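Side-chain contacts in flavin prenyltransferase UbiX (Methanocaldococcus jannaschii, PDB 6M8V), which probably prenylates reduced FMN, joining a dimethylallyl group from dimethylallyl phosphate to N5 and C6 of the flavin to make the cofactor of UbiD decarboxylases: residues A[17-20]-A[21-25]; A[63-67]-A[68-72]. All coordinates share one frame; numbering follows the deposited sequence.

Contact 1 (17-20 with 21-25) lies in the last turns of helix 13-22, the first connecting helix of the parallel sheet, whereas contact 2 (63-67 with 68-72) sits farther from the chain centre, in the loop between strands 58-61 and 78-84. The two share no element, and their nearest atoms are about 11 Å apart. Each is partly buried, but in different ways. Contact 1 carries a salt-bridge network on one side of the helix and leucines on the other, all within its own subunit. Contact 2 relies on backbone and hydroxyl hydrogen bonds; its two phenylalanines touch FMN, its far end binds a phosphate ion, and neighbouring subunits complete the site.

Contact 1. Residues A[17-20]-A[21-25]; sequences KRLL and EVLKD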
loop_
_atom_site.group_PDB
_atom_site.type_symbol
_atom_site.label_atom_id
_atom_site.label_comp_id
_atom_site.label_asym_id
_atom_site.label_seq_id
_atom_site.Cartn_x
_atom_site.Cartn_y
_atom_site.Cartn_z
ATOM N N LYS A 17 31.858 -6.211 23.360
ATOM C CA LYS A 17 32.954 -6.122 24.319
ATOM C C LYS A 17 33.878 -4.959 23.977
ATOM O O LYS A 17 34.211 -4.142 24.842
ATOM C CB LYS A 17 33.727 -7.444 24.357
ATOM C CG LYS A 17 34.922 -7.461 25.322
ATOM C CD LYS A 17 35.695 -8.774 25.218
ATOM C CE LYS A 17 36.920 -8.802 26.135
ATOM N NZ LYS A 17 37.901 -7.719 25.829
ATOM N N ARG A 18 34.281 -4.856 22.707
ATOM C CA ARG A 18 35.169 -3.774 22.295
ATOM C C ARG A 18 34.506 -2.409 22.454
ATOM O O ARG A 18 35.151 -1.450 22.892
ATOM C CB ARG A 18 35.619 -3.986 20.851
ATOM C CG ARG A 18 36.577 -2.920 20.327
ATOM C CD ARG A 18 37.885 -2.873 21.129
ATOM N NE ARG A 18 38.369 -4.205 21.486
ATOM C CZ ARG A 18 38.975 -5.036 20.642
ATOM N NH1 ARG A 18 39.177 -4.679 19.379
ATOM N NH2 ARG A 18 39.378 -6.230 21.060
ATOM N N LEU A 19 33.224 -2.297 22.094
ATOM C CA LEU A 19 32.525 -1.026 22.267
ATOM C C LEU A 19 32.483 -0.612 23.735
ATOM O O LEU A 19 32.650 0.570 24.061
ATOM C CB LEU A 19 31.106 -1.115 21.699
ATOM C CG LEU A 19 30.191 0.086 21.972
ATOM C CD1 LEU A 19 30.699 1.338 21.265
ATOM C CD2 LEU A 19 28.738 -0.206 21.571
ATOM N N LEU A 20 32.263 -1.574 24.635
ATOM C CA LEU A 20 32.163 -1.253 26.056
ATOM C C LEU A 20 33.482 -0.730 26.609
ATOM O O LEU A 20 33.488 0.142 27.485
ATOM C CB LEU A 20 31.718 -2.482 26.846
ATOM C CG LEU A 20 30.230 -2.822 26.850
ATOM C CD1 LEU A 20 30.043 -4.239 27.339
ATOM C CD2 LEU A 20 29.462 -1.855 27.723
ATOM N N GLU A 21 34.613 -1.253 26.125
ATOM C CA GLU A 21 35.881 -0.798 26.684
ATOM C C GLU A 21 36.335 0.530 26.089
ATOM O O GLU A 21 36.914 1.351 26.808
ATOM C CB GLU A 21 36.968 -1.869 26.525
ATOM C CG GLU A 21 37.095 -2.519 25.165
ATOM C CD GLU A 21 37.826 -3.852 25.251
ATOM O OE1 GLU A 21 37.621 -4.577 26.250
ATOM O OE2 GLU A 21 38.614 -4.171 24.332
ATOM N N VAL A 22 36.066 0.788 24.805
ATOM C CA VAL A 22 36.367 2.114 24.273
ATOM C C VAL A 22 35.423 3.184 24.811
ATOM O O VAL A 22 35.729 4.374 24.698
ATOM C CB VAL A 22 36.351 2.131 22.730
ATOM C CG1 VAL A 22 37.278 1.056 22.171
ATOM C CG2 VAL A 22 34.933 1.969 22.201
ATOM N N LEU A 23 34.291 2.798 25.401
ATOM C CA LEU A 23 33.353 3.736 26.005
ATOM C C LEU A 23 33.586 3.940 27.493
ATOM O O LEU A 23 32.939 4.821 28.083
ATOM C CB LEU A 23 31.911 3.259 25.790
ATOM C CG LEU A 23 31.258 3.541 24.432
ATOM C CD1 LEU A 23 29.842 3.016 24.434
ATOM C CD2 LEU A 23 31.281 5.031 24.169
ATOM N N LYS A 24 34.502 3.158 28.088
ATOM C CA LYS A 24 34.617 3.059 29.544
ATOM C C LYS A 24 34.735 4.428 30.199
ATOM O O LYS A 24 33.998 4.749 31.135
ATOM C CB LYS A 24 35.829 2.211 29.934
ATOM C CG LYS A 24 35.961 1.946 31.446
ATOM C CD LYS A 24 34.589 1.918 32.136
ATOM C CE LYS A 24 34.553 0.993 33.308
ATOM N NZ LYS A 24 35.586 1.426 34.296
ATOM N N ASP A 25 35.678 5.240 29.743
ATOM C CA ASP A 25 35.962 6.508 30.397
ATOM C C ASP A 25 35.485 7.693 29.570
ATOM O O ASP A 25 35.941 8.820 29.789
ATOM C CB ASP A 25 37.460 6.618 30.707
ATOM C CG ASP A 25 37.902 5.661 31.814
ATOM O OD1 ASP A 25 37.229 5.596 32.868
ATOM O OD2 ASP A 25 38.927 4.965 31.635
#
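The last turns of helix 13-22, which connects strands 2-7 and 28-33 of the parallel sheet in a beta-alpha-beta unit, are tied by a salt-bridge network in which Glu21 answers both Lys17 and Arg18. The Glu21 carboxylate splits its oxygens between the two bases. OE1 receives Lys17 NZ at 3.2 Å on its syn side, while OE2 takes Arg18 NE at 2.9 Å on its anti side. Both donors stand roughly 30° out of the carboxylate plane, and the guanidinium lies nearly parallel to that plane, 16° away, with Glu21 CD at its edge. CG of Glu21 sits between its own N and carbonyl carbon (chi1 47°), which folds the chain back over the carbonyls of Lys17 and Arg18 and presents the carboxylate to both bases. Lys17 runs out straight and bends at its last torsion, bringing NZ round to OE1. The shared carboxylate probably balances only one of the two positive charges. Arg18 has a second anchor, because its NH1 is hydrogen-bonded to Asn161 of helix 156-171.

Along the backbone, Val22 N bonds Arg18 O at 3.1 Å, and the bond from Leu23 N to Leu19 O is weak. Val22 leans CG2 on Leu19 O, and its CG1 lies against Arg18 CD, 4.1 Å away. On the buried side, Leu20 packs against Val29 and Leu31 of strand 28-33, and Leu23 meets Val29 and also Leu168 of helix 156-171, so the turn is held between sheet and helix. Leu19 and Leu23 join one turn apart through their methyls, CD1 to CD1 at 3.7 Å, with Leu19 CD1 also 3.9 Å from Leu23 CG.

Contact 2. Residues A[63-67]-A[68-72]; sequences DDFFS and PLASG. With FMN (flavin mononucleotide), chain B; PO4 (phosphate ion), chain C.
A type I beta turn from Asp64 to Ser67 leads into a short 3-10 segment at Pro68 and Leu69, forming a loop that lines an FMN site at a subunit interface. Two hydrogen bonds join the halves. Ser67 OG, held anti to its own N (chi1 156°), is placed to accept Leu69 N at 3.1 Å, while Ser67 O accepts Ala70 N at 3.2 Å. That same carbonyl also receives NE1 of Trp181 of a second subunit, so the turn is tied across the interface.

The Phe65 ring packs on the ribityl chain of FMN, with C3' stacked off-centre on one face and O4' 3.4 Å from Phe65 CE2. Ala70 CB abuts the edge of the ring, 4.2 Å from Phe65 CD1. An alanine here would strip that face from the ribityl chain and is likely to leave the chain less firmly placed. Phe66 approaches the flavin methyl C8M obliquely and meets Trp181 of the second subunit edge-to-face.

Polar contacts hold a phosphate ion that was probably picked up during crystallisation. Tyr150 of the second subunit, predicted to bind dimethylallyl phosphate, also bonds the ion through its OH. From the loop, Ser71 OG donates to phosphate O1 at 2.7 Å, and Gly72 N to phosphate O3 at 2.6 Å.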
loop_
_atom_site.group_PDB
_atom_site.type_symbol
_atom_site.label_atom_id
_atom_site.label_comp_id
_atom_site.label_asym_id
_atom_site.label_seq_id
_atom_site.Cartn_x
_atom_site.Cartn_y
_atom_site.Cartn_z
ATOM N N ASP A 63 15.214 -9.024 32.673
ATOM C CA ASP A 63 13.859 -9.198 33.178
ATOM C C ASP A 63 13.536 -8.248 34.326
ATOM O O ASP A 63 12.483 -8.386 34.955
ATOM C CB ASP A 63 13.632 -10.649 33.605
ATOM C CG ASP A 63 14.610 -11.113 34.675
ATOM O OD1 ASP A 63 15.519 -10.344 35.056
ATOM O OD2 ASP A 63 14.465 -12.265 35.131
ATOM N N ASP A 64 14.406 -7.278 34.603
ATOM C CA ASP A 64 14.216 -6.361 35.727
ATOM C C ASP A 64 13.454 -5.132 35.242
ATOM O O ASP A 64 14.020 -4.078 34.947
ATOM C CB ASP A 64 15.559 -5.984 36.338
ATOM C CG ASP A 64 15.426 -5.005 37.492
ATOM O OD1 ASP A 64 14.297 -4.828 38.005
ATOM O OD2 ASP A 64 16.454 -4.407 37.881
ATOM N N PHE A 65 12.130 -5.268 35.174
ATOM C CA PHE A 65 11.328 -4.152 34.692
ATOM C C PHE A 65 11.231 -3.030 35.713
ATOM O O PHE A 65 10.847 -1.913 35.354
ATOM C CB PHE A 65 9.938 -4.634 34.277
ATOM C CG PHE A 65 9.850 -5.008 32.826
ATOM C CD1 PHE A 65 9.991 -4.041 31.839
ATOM C CD2 PHE A 65 9.650 -6.326 32.443
ATOM C CE1 PHE A 65 9.924 -4.379 30.502
ATOM C CE2 PHE A 65 9.578 -6.672 31.104
ATOM C CZ PHE A 65 9.715 -5.697 30.132
ATOM N N PHE A 66 11.597 -3.289 36.963
ATOM C CA PHE A 66 11.682 -2.228 37.955
ATOM C C PHE A 66 12.951 -1.397 37.816
ATOM O O PHE A 66 13.164 -0.483 38.619
ATOM C CB PHE A 66 11.578 -2.818 39.363
ATOM C CG PHE A 66 10.165 -3.049 39.808
ATOM C CD1 PHE A 66 9.364 -3.974 39.154
ATOM C CD2 PHE A 66 9.628 -2.332 40.862
ATOM C CE1 PHE A 66 8.058 -4.187 39.552
ATOM C CE2 PHE A 66 8.321 -2.542 41.265
ATOM C CZ PHE A 66 7.535 -3.471 40.609
ATOM N N SER A 67 13.785 -1.689 36.820
ATOM C CA SER A 67 14.932 -0.848 36.531
ATOM C C SER A 67 14.463 0.561 36.167
ATOM O O SER A 67 13.389 0.734 35.584
ATOM C CB SER A 67 15.750 -1.449 35.388
ATOM O OG SER A 67 16.509 -0.461 34.714
ATOM N N PRO A 68 15.230 1.592 36.529
ATOM C CA PRO A 68 14.847 2.954 36.122
ATOM C C PRO A 68 14.795 3.143 34.615
ATOM O O PRO A 68 14.046 4.004 34.133
ATOM C CB PRO A 68 15.922 3.838 36.776
ATOM C CG PRO A 68 17.038 2.901 37.164
ATOM C CD PRO A 68 16.383 1.587 37.448
ATOM N N LEU A 69 15.559 2.356 33.854
ATOM C CA LEU A 69 15.542 2.473 32.402
ATOM C C LEU A 69 14.173 2.176 31.805
ATOM O O LEU A 69 13.871 2.662 30.712
ATOM C CB LEU A 69 16.579 1.531 31.790
ATOM C CG LEU A 69 18.027 1.749 32.215
ATOM C CD1 LEU A 69 18.936 0.765 31.504
ATOM C CD2 LEU A 69 18.444 3.180 31.926
ATOM N N ALA A 70 13.338 1.407 32.501
ATOM C CA ALA A 70 12.082 0.907 31.960
ATOM C C ALA A 70 10.982 1.957 31.899
ATOM O O ALA A 70 9.823 1.600 31.664
ATOM C CB ALA A 70 11.597 -0.289 32.782
ATOM N N SER A 71 11.303 3.233 32.093
ATOM C CA SER A 71 10.305 4.289 32.022
ATOM C C SER A 71 10.855 5.475 31.249
ATOM O O SER A 71 12.026 5.838 31.403
ATOM C CB SER A 71 9.878 4.750 33.412
ATOM O OG SER A 71 9.167 5.972 33.336
ATOM N N GLY A 72 9.997 6.080 30.426
ATOM C CA GLY A 72 10.377 7.284 29.708
ATOM C C GLY A 72 10.569 8.490 30.600
ATOM O O GLY A 72 11.195 9.468 30.175
HETATM N N1 FMN B . 4.606 -0.581 29.658
HETATM C C2 FMN B . 3.712 0.184 28.938
HETATM O O2 FMN B . 3.552 -0.095 27.761
HETATM N N3 FMN B . 3.013 1.238 29.517
HETATM C C4 FMN B . 3.220 1.511 30.863
HETATM O O4 FMN B . 2.630 2.423 31.448
HETATM C C4A FMN B . 4.119 0.741 31.587
HETATM N N5 FMN B . 4.309 1.039 32.912
HETATM C C5A FMN B . 5.191 0.290 33.649
HETATM C C6 FMN B . 5.360 0.609 34.983
HETATM C C7 FMN B . 6.245 -0.126 35.747
HETATM C C7M FMN B . 6.416 0.224 37.188
HETATM C C8 FMN B . 6.955 -1.177 35.184
HETATM C C8M FMN B . 7.904 -1.960 36.038
HETATM C C9 FMN B . 6.786 -1.499 33.841
HETATM C C9A FMN B . 5.897 -0.761 33.068
HETATM N N10 FMN B . 5.708 -1.067 31.732
HETATM C C10 FMN B . 4.818 -0.306 30.991
HETATM C "C1'" FMN B . 6.476 -2.194 31.088
HETATM C "C2'" FMN B . 5.627 -3.444 30.887
HETATM O "O2'" FMN B . 5.200 -3.936 32.138
HETATM C "C3'" FMN B . 6.401 -4.540 30.172
HETATM O "O3'" FMN B . 6.484 -4.250 28.792
HETATM C "C4'" FMN B . 5.767 -5.911 30.413
HETATM O "O4'" FMN B . 6.490 -6.889 29.703
HETATM C "C5'" FMN B . 4.295 -5.985 30.018
HETATM O "O5'" FMN B . 3.883 -7.339 30.064
HETATM P P FMN B . 2.328 -7.758 30.188
HETATM O O1P FMN B . 1.801 -7.286 31.513
HETATM O O2P FMN B . 1.558 -7.069 29.087
HETATM O O3P FMN B . 2.191 -9.254 30.059
HETATM P P PO4 C . 6.395 5.829 31.040
HETATM O O1 PO4 C . 7.034 4.978 32.114
HETATM O O2 PO4 C . 5.861 7.113 31.634
HETATM O O3 PO4 C . 7.420 6.172 29.982
HETATM O O4 PO4 C . 5.259 5.046 30.422
#